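Local structure of 1,3,6,8-tetrahydroxynaphthalene synthase (Streptomyces coelicolor, 1U0M) at residues A[144-155]-A[340-350]. The protein condenses five malonyl-CoA units into a linear pentaketide and cyclises it to 1,3,6,8-tetrahydroxynaphthalene, a precursor of melanin and of metabolites with a naphthoquinone ring. Numbering follows the deposited sequence.
Sequences LGCAAGGAAINR and GFGPGITAEMS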
loop_
_atom_site.group_PDB
_atom_site.type_symbol
_atom_site.label_atom_id
_atom_site.label_comp_id
_atom_site.label_asym_id
_atom_site.label_seq_id
_atom_site.Cartn_x
_atom_site.Cartn_y
_atom_site.Cartn_z
ATOM N N LEU A 144 2.686 -6.197 -1.764
ATOM C CA LEU A 144 2.222 -7.270 -2.640
ATOM C C LEU A 144 3.297 -7.880 -3.528
ATOM O O LEU A 144 3.000 -8.707 -4.386
ATOM C CB LEU A 144 1.047 -6.784 -3.488
ATOM C CG LEU A 144 -0.260 -6.673 -2.692
ATOM C CD1 LEU A 144 -1.356 -6.097 -3.566
ATOM C CD2 LEU A 144 -0.655 -8.046 -2.170
ATOM N N GLY A 145 4.548 -7.483 -3.305
ATOM C CA GLY A 145 5.678 -8.019 -4.056
ATOM C C GLY A 145 5.548 -8.365 -5.537
ATOM O O GLY A 145 5.149 -7.530 -6.358
ATOM N N CYS A 146 5.913 -9.600 -5.883
ATOM C CA CYS A 146 5.863 -10.061 -7.267
ATOM C C CYS A 146 4.456 -10.043 -7.872
ATOM O O CYS A 146 4.294 -10.115 -9.092
ATOM C CB CYS A 146 6.463 -11.468 -7.369
ATOM S SG CYS A 146 8.258 -11.557 -7.102
ATOM N N ALA A 147 3.446 -9.922 -7.016
ATOM C CA ALA A 147 2.054 -9.892 -7.449
ATOM C C ALA A 147 1.524 -8.473 -7.650
ATOM O O ALA A 147 0.454 -8.283 -8.219
ATOM C CB ALA A 147 1.181 -10.622 -6.421
ATOM N N ALA A 148 2.270 -7.479 -7.188
ATOM C CA ALA A 148 1.832 -6.089 -7.292
ATOM C C ALA A 148 1.570 -5.613 -8.712
ATOM O O ALA A 148 0.743 -4.731 -8.920
ATOM C CB ALA A 148 2.842 -5.173 -6.619
ATOM N N GLY A 149 2.281 -6.171 -9.687
ATOM C CA GLY A 149 2.064 -5.768 -11.067
ATOM C C GLY A 149 0.617 -6.021 -11.454
ATOM O O GLY A 149 -0.120 -5.097 -11.800
ATOM N N GLY A 150 0.211 -7.285 -11.379
ATOM C CA GLY A 150 -1.154 -7.648 -11.701
ATOM C C GLY A 150 -2.160 -6.914 -10.830
ATOM O O GLY A 150 -3.202 -6.486 -11.319
ATOM N N ALA A 151 -1.864 -6.767 -9.540
ATOM C CA ALA A 151 -2.776 -6.067 -8.638
ATOM C C ALA A 151 -2.983 -4.614 -9.063
ATOM O O ALA A 151 -4.077 -4.072 -8.915
ATOM C CB ALA A 151 -2.250 -6.118 -7.210
ATOM N N ALA A 152 -1.933 -3.980 -9.581
ATOM C CA ALA A 152 -2.040 -2.595 -10.016
ATOM C C ALA A 152 -3.026 -2.538 -11.176
ATOM O O ALA A 152 -3.903 -1.673 -11.229
ATOM C CB ALA A 152 -0.684 -2.076 -10.450
ATOM N N ILE A 153 -2.869 -3.475 -12.104
ATOM C CA ILE A 153 -3.742 -3.563 -13.262
ATOM C C ILE A 153 -5.169 -3.698 -12.772
ATOM O O ILE A 153 -6.016 -2.862 -13.067
ATOM C CB ILE A 153 -3.387 -4.784 -14.121
ATOM C CG1 ILE A 153 -2.039 -4.550 -14.813
ATOM C CG2 ILE A 153 -4.494 -5.050 -15.133
ATOM C CD1 ILE A 153 -1.418 -5.805 -15.409
ATOM N N ASN A 154 -5.426 -4.752 -12.008
ATOM C CA ASN A 154 -6.757 -4.995 -11.475
ATOM C C ASN A 154 -7.335 -3.788 -10.758
ATOM O O ASN A 154 -8.550 -3.656 -10.655
ATOM C CB ASN A 154 -6.738 -6.196 -10.530
ATOM C CG ASN A 154 -6.436 -7.481 -11.250
ATOM O OD1 ASN A 154 -6.310 -7.495 -12.473
ATOM N ND2 ASN A 154 -6.324 -8.573 -10.506
ATOM N N ARG A 155 -6.479 -2.901 -10.263
ATOM C CA ARG A 155 -6.979 -1.718 -9.567
ATOM C C ARG A 155 -7.311 -0.617 -10.551
ATOM O O ARG A 155 -8.394 -0.038 -10.499
ATOM C CB ARG A 155 -5.966 -1.187 -8.538
ATOM C CG ARG A 155 -5.826 -2.021 -7.276
ATOM C CD ARG A 155 -7.131 -2.690 -6.882
ATOM N NE ARG A 155 -7.066 -4.135 -7.103
ATOM C CZ ARG A 155 -8.128 -4.920 -7.253
ATOM N NH1 ARG A 155 -9.349 -4.404 -7.211
ATOM N NH2 ARG A 155 -7.967 -6.221 -7.448
ATOM N N GLY A 340 -0.397 -12.112 -12.036
ATOM C CA GLY A 340 0.767 -11.842 -11.214
ATOM C C GLY A 340 0.711 -12.708 -9.975
ATOM O O GLY A 340 -0.362 -12.922 -9.419
ATOM N N PHE A 341 1.855 -13.222 -9.543
ATOM C CA PHE A 341 1.896 -14.071 -8.357
ATOM C C PHE A 341 2.958 -13.590 -7.376
ATOM O O PHE A 341 4.048 -13.200 -7.786
ATOM C CB PHE A 341 2.191 -15.520 -8.757
ATOM C CG PHE A 341 1.217 -16.083 -9.750
ATOM C CD1 PHE A 341 1.648 -16.956 -10.747
ATOM C CD2 PHE A 341 -0.128 -15.727 -9.711
ATOM C CE1 PHE A 341 0.754 -17.461 -11.693
ATOM C CE2 PHE A 341 -1.024 -16.229 -10.654
ATOM C CZ PHE A 341 -0.581 -17.093 -11.643
ATOM N N GLY A 342 2.639 -13.632 -6.085
ATOM C CA GLY A 342 3.584 -13.197 -5.065
ATOM C C GLY A 342 3.094 -13.446 -3.647
ATOM O O GLY A 342 2.360 -14.403 -3.407
ATOM N N PRO A 343 3.494 -12.602 -2.679
ATOM C CA PRO A 343 3.110 -12.700 -1.267
ATOM C C PRO A 343 1.627 -13.017 -1.029
ATOM O O PRO A 343 0.747 -12.331 -1.548
ATOM C CB PRO A 343 3.502 -11.333 -0.725
ATOM C CG PRO A 343 4.763 -11.055 -1.475
ATOM C CD PRO A 343 4.408 -11.462 -2.891
ATOM N N GLY A 344 1.354 -14.049 -0.232
ATOM C CA GLY A 344 -0.024 -14.417 0.044
ATOM C C GLY A 344 -0.211 -15.873 0.453
ATOM O O GLY A 344 -0.569 -16.152 1.600
ATOM N N ILE A 345 0.008 -16.813 -0.467
ATOM C CA ILE A 345 0.408 -16.527 -1.841
ATOM C C ILE A 345 -0.770 -15.936 -2.608
ATOM O O ILE A 345 -1.865 -16.506 -2.619
ATOM C CB ILE A 345 0.895 -17.820 -2.528
ATOM C CG1 ILE A 345 2.158 -18.331 -1.817
ATOM C CG2 ILE A 345 1.153 -17.570 -3.997
ATOM C CD1 ILE A 345 2.702 -19.641 -2.342
ATOM N N THR A 346 -0.546 -14.782 -3.236
ATOM C CA THR A 346 -1.590 -14.105 -3.987
ATOM C C THR A 346 -1.419 -14.207 -5.491
ATOM O O THR A 346 -0.308 -14.327 -6.002
ATOM C CB THR A 346 -1.659 -12.620 -3.630
ATOM O OG1 THR A 346 -1.908 -12.484 -2.226
ATOM C CG2 THR A 346 -2.779 -11.938 -4.404
ATOM N N ALA A 347 -2.550 -14.148 -6.190
ATOM C CA ALA A 347 -2.580 -14.228 -7.636
ATOM C C ALA A 347 -3.550 -13.187 -8.177
ATOM O O ALA A 347 -4.754 -13.268 -7.937
ATOM C CB ALA A 347 -3.013 -15.625 -8.068
ATOM N N GLU A 348 -3.022 -12.194 -8.880
ATOM C CA GLU A 348 -3.871 -11.175 -9.466
ATOM C C GLU A 348 -4.012 -11.527 -10.942
ATOM O O GLU A 348 -3.121 -11.268 -11.748
ATOM C CB GLU A 348 -3.258 -9.783 -9.290
ATOM C CG GLU A 348 -3.239 -9.283 -7.843
ATOM C CD GLU A 348 -4.632 -9.047 -7.268
ATOM O OE1 GLU A 348 -5.403 -10.018 -7.161
ATOM O OE2 GLU A 348 -4.958 -7.891 -6.923
ATOM N N MET A 349 -5.142 -12.141 -11.273
ATOM C CA MET A 349 -5.443 -12.573 -12.633
ATOM C C MET A 349 -6.301 -11.541 -13.353
ATOM O O MET A 349 -7.089 -10.837 -12.731
ATOM C CB MET A 349 -6.165 -13.922 -12.577
ATOM C CG MET A 349 -5.373 -14.974 -11.836
ATOM S SD MET A 349 -6.355 -16.316 -11.137
ATOM C CE MET A 349 -6.936 -15.552 -9.605
ATOM N N SER A 350 -6.143 -11.459 -14.667
ATOM C CA SER A 350 -6.897 -10.509 -15.477
ATOM C C SER A 350 -7.149 -11.058 -16.890
ATOM O O SER A 350 -6.209 -11.420 -17.598
ATOM C CB SER A 350 -6.126 -9.189 -15.558
ATOM O OG SER A 350 -6.801 -8.246 -16.365
#
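Helix 148-155 lies over the hairpin strands 340-342 and 346-350, its axis 7.1 Å from that of strand 346-350 and crossing it at 46°. The approach is closest where Ala-147 meets Phe-341, with CA atoms 4.3 Å apart; Gly-342, having no side chain, lets the methyl of Ala-147 settle on the strand backbone, CB 3.4 Å from Gly-342 N. This is the αβαβα thiolase fold, whose central layer holds the helix between strand 346-350 of the C-terminal half and strand 108-112 of the N-terminal half; near the helix N-terminus stands Cys-146, by similarity the active-site residue, its CB beside Phe-341 O and Pro-343 CD 3.8 Å from its N. Glu-348 fills the middle, where Gly-150, also bare, lets the backbones approach: bent at chi2 (-66°), it lays CB and CG on the Gly-150/Ala-151 backbone and brings OE2 3.2 Å from Ala-151 CB. That oxygen meets the guanidinium edge of Arg-155 in a long, weak salt bridge (NH2 to OE2 3.5 Å); Asp-158 is the arginine's stronger partner. Asn-154, whose amide can donate to a strand carbonyl, bonds through ND2 to Met-349 O at 3.3 Å, from above the carbonyl plane and bent to 137° at the hydrogen.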